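Local atomic coordinates of alcohol dehydrogenase (Aeropyrum pernix, PDB entry 1H2B), a protein that probably catalyses the NAD+-dependent oxidation of alcohols as a zinc-containing medium-chain dehydrogenase, and binds zinc, the dinucleotide and octanoic acid. Residues 244-247 with 248-252; 262-265 with 266-269. All blocks are in the same frame, centred on the assembly; numbering follows the deposited sequence.

Contact 1. Residues 244-247 with 248-252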
ATOM      1  N   LYS B 244      13.013  27.626  11.217  1.00 19.04           N
ATOM      2  CA  LYS B 244      13.233  27.667  12.664  1.00 20.13           C
ATOM      3  C   LYS B 244      11.916  27.576  13.470  1.00 18.76           C
ATOM      4  O   LYS B 244      11.850  26.816  14.471  1.00 18.62           O
ATOM      5  CB  LYS B 244      13.976  28.965  13.011  1.00 21.56           C
ATOM      6  CG  LYS B 244      14.272  29.163  14.481  1.00 29.17           C
ATOM      7  CD  LYS B 244      15.365  30.239  14.661  1.00 36.80           C
ATOM      8  CE  LYS B 244      15.196  31.021  15.974  1.00 47.01           C
ATOM      9  NZ  LYS B 244      16.464  31.102  16.772  1.00 48.21           N
ATOM     10  N   GLN B 245      10.891  28.313  13.042  1.00 18.77           N
ATOM     11  CA  GLN B 245       9.574  28.259  13.713  1.00 18.85           C
ATOM     12  C   GLN B 245       8.992  26.843  13.676  1.00 19.03           C
ATOM     13  O   GLN B 245       8.486  26.329  14.680  1.00 19.95           O
ATOM     14  CB  GLN B 245       8.589  29.277  13.099  1.00 19.63           C
ATOM     15  CG  GLN B 245       8.933  30.726  13.379  1.00 21.59           C
ATOM     16  CD  GLN B 245       7.833  31.624  12.890  1.00 19.41           C
ATOM     17  OE1 GLN B 245       6.791  31.660  13.479  1.00 26.46           O
ATOM     18  NE2 GLN B 245       8.049  32.242  11.749  1.00 24.75           N
ATOM     19  N   VAL B 246       9.049  26.184  12.511  1.00 17.15           N
ATOM     20  CA  VAL B 246       8.566  24.794  12.416  1.00 18.80           C
ATOM     21  C   VAL B 246       9.407  23.814  13.244  1.00 16.96           C
ATOM     22  O   VAL B 246       8.832  22.912  13.896  1.00 17.63           O
ATOM     23  CB  VAL B 246       8.387  24.353  10.938  1.00 14.98           C
ATOM     24  CG1 VAL B 246       8.188  22.816  10.779  1.00 17.57           C
ATOM     25  CG2 VAL B 246       7.265  25.116  10.270  1.00 18.10           C
ATOM     26  N   MET B 247      10.729  23.998  13.261  1.00 16.70           N
ATOM     27  CA  MET B 247      11.584  23.185  14.130  1.00 18.11           C
ATOM     28  C   MET B 247      11.252  23.357  15.618  1.00 22.06           C
ATOM     29  O   MET B 247      11.165  22.363  16.355  1.00 22.64           O
ATOM     30  CB  MET B 247      13.060  23.378  13.797  1.00 20.89           C
ATOM     31  CG  MET B 247      13.424  22.781  12.423  1.00 17.95           C
ATOM     32  SD  MET B 247      13.118  21.015  12.405  1.00 22.52           S
ATOM     33  CE  MET B 247      13.658  20.533  10.718  1.00 25.80           C
ATOM     34  N   GLU B 248      10.988  24.585  16.055  1.00 19.91           N
ATOM     35  CA  GLU B 248      10.504  24.789  17.438  1.00 21.09           C
ATOM     36  C   GLU B 248       9.154  24.111  17.716  1.00 20.36           C
ATOM     37  O   GLU B 248       8.994  23.475  18.755  1.00 23.12           O
ATOM     38  CB  GLU B 248      10.486  26.289  17.769  1.00 22.79           C
ATOM     39  CG  GLU B 248      11.884  26.882  17.937  1.00 37.48           C
ATOM     40  CD  GLU B 248      11.881  28.400  18.150  1.00 48.98           C
ATOM     41  OE1 GLU B 248      10.810  28.960  18.499  1.00 55.04           O
ATOM     42  OE2 GLU B 248      12.949  29.045  17.966  1.00 46.64           O
ATOM     43  N   LEU B 249       8.195  24.204  16.792  1.00 16.31           N
ATOM     44  CA  LEU B 249       6.898  23.568  16.992  1.00 17.95           C
ATOM     45  C   LEU B 249       6.990  22.057  17.110  1.00 20.91           C
ATOM     46  O   LEU B 249       6.165  21.415  17.779  1.00 23.87           O
ATOM     47  CB  LEU B 249       5.934  23.893  15.856  1.00 18.90           C
ATOM     48  CG  LEU B 249       5.426  25.336  15.889  1.00 18.87           C
ATOM     49  CD1 LEU B 249       4.782  25.691  14.601  1.00 18.35           C
ATOM     50  CD2 LEU B 249       4.402  25.469  17.032  1.00 20.85           C
ATOM     51  N   THR B 250       7.988  21.487  16.436  1.00 19.08           N
ATOM     52  CA  THR B 250       8.089  20.046  16.378  1.00 19.09           C
ATOM     53  C   THR B 250       9.199  19.529  17.244  1.00 21.05           C
ATOM     54  O   THR B 250       9.602  18.368  17.091  1.00 22.56           O
ATOM     55  CB  THR B 250       8.307  19.584  14.919  1.00 17.65           C
ATOM     56  OG1 THR B 250       9.492  20.212  14.408  1.00 17.83           O
ATOM     57  CG2 THR B 250       7.162  20.006  14.003  1.00 19.62           C
ATOM     58  N   ARG B 251       9.729  20.380  18.130  1.00 21.32           N
ATOM     59  CA  ARG B 251      10.780  20.000  19.077  1.00 24.16           C
ATOM     60  C   ARG B 251      12.003  19.408  18.363  1.00 25.25           C
ATOM     61  O   ARG B 251      12.653  18.463  18.849  1.00 27.17           O
ATOM     62  CB  ARG B 251      10.238  19.055  20.170  1.00 27.47           C
ATOM     63  CG  ARG B 251       9.169  19.690  21.032  1.00 37.78           C
ATOM     64  CD  ARG B 251       8.573  18.747  22.079  1.00 48.79           C
ATOM     65  NE  ARG B 251       8.126  19.481  23.265  1.00 60.71           N
ATOM     66  CZ  ARG B 251       6.899  19.981  23.437  1.00 65.55           C
ATOM     67  NH1 ARG B 251       5.965  19.834  22.497  1.00 64.59           N
ATOM     68  NH2 ARG B 251       6.608  20.633  24.558  1.00 65.82           N
ATOM     69  N   GLY B 252      12.278  19.972  17.186  1.00 22.27           N
ATOM     70  CA  GLY B 252      13.463  19.697  16.390  1.00 23.52           C
ATOM     71  C   GLY B 252      13.333  18.471  15.511  1.00 22.83           C
ATOM     72  O   GLY B 252      14.314  18.082  14.847  1.00 25.06           O
TER

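Contact 2. Residues 262-265 with 266-269. With NAJ (nicotinamide-adenine-dinucleotide (acidic form)), chain I.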
ATOM      1  N   VAL B 262       2.536  26.638  -3.017  1.00 13.41           N
ATOM      2  CA  VAL B 262       2.976  27.960  -3.523  1.00 13.08           C
ATOM      3  C   VAL B 262       3.822  27.765  -4.798  1.00 16.33           C
ATOM      4  O   VAL B 262       3.489  28.303  -5.886  1.00 18.23           O
ATOM      5  CB  VAL B 262       3.846  28.673  -2.488  1.00 12.85           C
ATOM      6  CG1 VAL B 262       4.168  30.124  -2.991  1.00 15.90           C
ATOM      7  CG2 VAL B 262       3.131  28.728  -1.112  1.00 15.01           C
ATOM      8  N   GLY B 263       4.935  27.038  -4.657  1.00 15.73           N
ATOM      9  CA  GLY B 263       5.741  26.708  -5.819  1.00 18.12           C
ATOM     10  C   GLY B 263       6.729  27.776  -6.228  1.00 19.29           C
ATOM     11  O   GLY B 263       7.403  27.607  -7.241  1.00 18.70           O
ATOM     12  N   SER B 264       6.838  28.859  -5.455  1.00 18.71           N
ATOM     13  CA  SER B 264       7.853  29.884  -5.771  1.00 17.75           C
ATOM     14  C   SER B 264       9.257  29.394  -5.448  1.00 15.89           C
ATOM     15  O   SER B 264       9.444  28.410  -4.701  1.00 16.10           O
ATOM     16  CB  SER B 264       7.613  31.166  -4.976  1.00 17.60           C
ATOM     17  OG  SER B 264       7.736  30.916  -3.562  1.00 18.23           O
ATOM     18  N   GLN B 265      10.270  30.068  -6.002  1.00 16.13           N
ATOM     19  CA  GLN B 265      11.616  29.735  -5.530  1.00 15.58           C
ATOM     20  C   GLN B 265      11.790  29.809  -4.031  1.00 16.55           C
ATOM     21  O   GLN B 265      12.405  28.897  -3.471  1.00 16.40           O
ATOM     22  CB  GLN B 265      12.670  30.589  -6.250  1.00 16.84           C
ATOM     23  CG  GLN B 265      14.043  29.997  -6.142  1.00 14.73           C
ATOM     24  CD  GLN B 265      14.127  28.607  -6.739  1.00 16.00           C
ATOM     25  OE1 GLN B 265      13.959  28.444  -7.975  1.00 17.58           O
ATOM     26  NE2 GLN B 265      14.406  27.609  -5.899  1.00 18.07           N
ATOM     27  N   ALA B 266      11.181  30.822  -3.380  1.00 17.17           N
ATOM     28  CA  ALA B 266      11.279  30.959  -1.932  1.00 22.26           C
ATOM     29  C   ALA B 266      10.784  29.690  -1.252  1.00 19.10           C
ATOM     30  O   ALA B 266      11.464  29.118  -0.380  1.00 20.61           O
ATOM     31  CB  ALA B 266      10.507  32.158  -1.469  1.00 22.35           C
ATOM     32  N   THR B 267       9.612  29.207  -1.660  1.00 16.33           N
ATOM     33  CA  THR B 267       9.106  28.048  -0.907  1.00 15.11           C
ATOM     34  C   THR B 267       9.805  26.768  -1.264  1.00 17.50           C
ATOM     35  O   THR B 267       9.983  25.880  -0.442  1.00 18.20           O
ATOM     36  CB  THR B 267       7.579  27.831  -1.096  1.00 13.48           C
ATOM     37  OG1 THR B 267       7.257  27.599  -2.473  1.00 15.14           O
ATOM     38  CG2 THR B 267       6.861  29.061  -0.649  1.00 16.21           C
ATOM     39  N   VAL B 268      10.181  26.634  -2.523  1.00 16.36           N
ATOM     40  CA  VAL B 268      10.865  25.398  -2.957  1.00 17.63           C
ATOM     41  C   VAL B 268      12.218  25.299  -2.256  1.00 18.03           C
ATOM     42  O   VAL B 268      12.709  24.206  -2.007  1.00 19.41           O
ATOM     43  CB  VAL B 268      10.949  25.414  -4.505  1.00 15.71           C
ATOM     44  CG1 VAL B 268      11.861  24.320  -5.069  1.00 25.44           C
ATOM     45  CG2 VAL B 268       9.561  25.261  -5.088  1.00 19.51           C
ATOM     46  N   ASP B 269      12.751  26.443  -1.880  1.00 19.16           N
ATOM     47  CA  ASP B 269      14.017  26.427  -1.172  1.00 19.30           C
ATOM     48  C   ASP B 269      13.900  26.030   0.261  1.00 17.38           C
ATOM     49  O   ASP B 269      14.735  25.289   0.737  1.00 19.07           O
ATOM     50  CB  ASP B 269      14.752  27.693  -1.325  1.00 21.68           C
ATOM     51  CG  ASP B 269      15.475  27.729  -2.688  1.00 22.33           C
ATOM     52  OD1 ASP B 269      15.955  26.671  -3.270  1.00 30.12           O
ATOM     53  OD2 ASP B 269      15.538  28.789  -3.207  1.00 22.61           O
TER
HETATM   54  PA  NAJ I1361      -2.596  31.397  -4.819  1.00 17.71           P
HETATM   55  O1A NAJ I1361      -1.949  32.609  -5.428  1.00 18.35           O
HETATM   56  O2A NAJ I1361      -4.100  31.426  -4.497  1.00 17.12           O
HETATM   57  O5B NAJ I1361      -1.959  31.021  -3.405  1.00 17.76           O
HETATM   58  C5B NAJ I1361      -0.551  31.120  -3.146  1.00 17.01           C
HETATM   59  C4B NAJ I1361      -0.464  31.326  -1.643  1.00 15.34           C
HETATM   60  O4B NAJ I1361       0.930  31.225  -1.289  1.00 14.23           O
HETATM   61  C3B NAJ I1361      -1.008  32.674  -1.172  1.00 15.86           C
HETATM   62  O3B NAJ I1361      -1.904  32.529  -0.057  1.00 18.05           O
HETATM   63  C2B NAJ I1361       0.305  33.356  -0.814  1.00 17.90           C
HETATM   64  O2B NAJ I1361       0.172  34.410   0.153  1.00 18.14           O
HETATM   65  C1B NAJ I1361       1.189  32.212  -0.301  1.00 16.05           C
HETATM   66  N9A NAJ I1361       2.626  32.485  -0.314  1.00 17.34           N
HETATM   67  C8A NAJ I1361       3.396  33.264  -1.189  1.00 19.14           C
HETATM   68  N7A NAJ I1361       4.704  33.189  -0.821  1.00 17.28           N
HETATM   69  C5A NAJ I1361       4.777  32.383   0.278  1.00 16.16           C
HETATM   70  C6A NAJ I1361       5.815  31.956   1.069  1.00 17.04           C
HETATM   71  N6A NAJ I1361       7.083  32.349   0.883  1.00 17.61           N
HETATM   72  N1A NAJ I1361       5.546  31.072   2.080  1.00 15.51           N
HETATM   73  C2A NAJ I1361       4.260  30.656   2.374  1.00 14.92           C
HETATM   74  N3A NAJ I1361       3.243  31.103   1.606  1.00 13.16           N
HETATM   75  C4A NAJ I1361       3.501  31.957   0.580  1.00 15.34           C
HETATM   76  O3  NAJ I1361      -2.239  30.183  -5.782  1.00 16.09           O
HETATM   77  PN  NAJ I1361      -3.105  28.867  -6.131  1.00 15.94           P
HETATM   78  O1N NAJ I1361      -4.004  29.137  -7.247  1.00 15.80           O
HETATM   79  O2N NAJ I1361      -3.637  28.286  -4.883  1.00 15.31           O
HETATM   80  O5D NAJ I1361      -1.941  27.958  -6.761  1.00 14.60           O
HETATM   81  C5D NAJ I1361      -0.907  27.502  -5.890  1.00 15.36           C
HETATM   82  C4D NAJ I1361       0.220  26.911  -6.721  1.00 14.07           C
HETATM   83  O4D NAJ I1361      -0.230  25.646  -7.238  1.00 15.72           O
HETATM   84  C3D NAJ I1361       0.586  27.736  -7.954  1.00 13.51           C
HETATM   85  O3D NAJ I1361       1.969  27.487  -8.264  1.00 15.30           O
HETATM   86  C2D NAJ I1361      -0.295  27.122  -9.051  1.00 16.56           C
HETATM   87  O2D NAJ I1361       0.141  27.340 -10.363  1.00 16.12           O
HETATM   88  C1D NAJ I1361      -0.151  25.645  -8.643  1.00 14.56           C
HETATM   89  N1N NAJ I1361      -1.109  24.677  -9.179  1.00 14.82           N
HETATM   90  C2N NAJ I1361      -0.669  23.390  -9.273  1.00 14.47           C
HETATM   91  C3N NAJ I1361      -1.534  22.400  -9.708  1.00 13.13           C
HETATM   92  C7N NAJ I1361      -1.026  21.004  -9.868  1.00 14.95           C
HETATM   93  O7N NAJ I1361      -1.913  20.134 -10.379  1.00 14.75           O
HETATM   94  N7N NAJ I1361       0.176  20.566  -9.483  1.00 13.75           N
HETATM   95  C4N NAJ I1361      -2.901  22.673 -10.044  1.00 16.75           C
HETATM   96  C5N NAJ I1361      -3.333  23.997  -9.751  1.00 16.34           C
HETATM   97  C6N NAJ I1361      -2.441  24.978  -9.361  1.00 16.13           C

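Contact 1. Residues 244-247 with 248-252
Thr250 lies over the last turn of helix 242-249, its OG1 and CG2 on the carbonyl oxygen of Val246, where a Schellman motif with Arg251 as the C-prime residue ends the helix. The hydroxyl gives its proton to Val246 O at 2.8 Å, 27° from the carbonyl plane; the chi1 of 58°, with OG1 between backbone N and carbonyl carbon, is what brings it within bonding distance of the oxygen one turn earlier. Thr250 N adds weak bonds to Val246 O and Met247 O, so that the Val246 oxygen is gripped twice by one residue.

On the solvent side, the extended Glu248 chain runs past Lys244 O and crosses the lysine obliquely. Glu248 OE2 lies 3.6 Å from Lys244 CE but 4.2 Å from Lys244 NZ, too far for a salt bridge, though the opposite charges probably still attract. Leu249 CG rests against Gln245 O, while Gln245 NE2 is hydrogen-bonded to the carbonyls of Asp237 and Arg240. Against the parallel sheet, Val246 and Thr250 pack on Val255, and Leu249 on Val236. Beyond the positive-phi turn at Arg251, the closing bond runs from Gly252 N to Met247 O at 2.8 Å, with an angle of 150° at the hydrogen.

Contact 2. Residues 262-265 with 266-269
Val262 and Thr267 cross at a slant beside the adenosine half of the dinucleotide, Val262 CB 3.6 Å from Thr267 CG2. Both side chains reach the ligand: Thr267 CG2 meets C6A of the adenine at 3.5 Å, and Val262 CG2 lies against O4B and N3A. With chi1 at 60°, Thr267 OG1 lies between its backbone N and carbonyl carbon and CG2 is anti to the carbonyl carbon, which puts the methyl on the adenine and the hydroxyl on the loop. There OG1 bonds Asp260 at the end of strand 255-260 and receives a weak bond from Gly263 N.

Ser264 is the N-cap of helix 265-270. Its OG accepts from Thr267 N at 3.2 Å, while its carbonyl takes the nearly straight bond from Val268 N at 2.9 Å. Val268 CG2 leans on this same carbonyl oxygen.

One turn on, Gln265 and Asp269 meet with amide and carboxylate planes 36° apart. Gln265 NE2 donates to Asp269 OD2 at 3.1 Å from above the carboxylate plane, helped by the bend at chi2 (60°), and Gln265 OE1 accepts from Glu289 N. Replacing Asp269 with an alanine would probably cost the Gln265 amide nitrogen its carboxylate mate on the helix.

At the cofactor end, Val262 O accepts from the ribose hydroxyl O3D at 2.9 Å. Gly263 follows with positive phi and, lacking a side chain, leaves room for O3D. The loop and first helical turn of this Rossmann-type domain thus offer the cofactor apolar groups at its adenosine and a carbonyl at its nicotinamide ribose, while the Ser264 hydroxyl caps the helix.

Contacts 1 and 2 follow each other along the nucleotide-binding domain, with strand 255-260 between them; their centres are about 19 Å apart and they do not touch. Residues 244-252 end helix 242-249 at its C-terminus, whereas 262-269 cap the N-terminus of the next helix, 265-270. Each is partly buried, but contact 1 lies farther from the chain's centre, with Lys244 and Glu248 exposed, Val246, Leu249 and Thr250 against the sheet, and the cofactor about 10 Å from the Gln245 side chain. Contact 2 lies deeper and touches the cofactor directly; its Val268 also packs on Thr294 of a second subunit. Backbone carbonyls serve the helix end in the first, and both helix and ligand in the second.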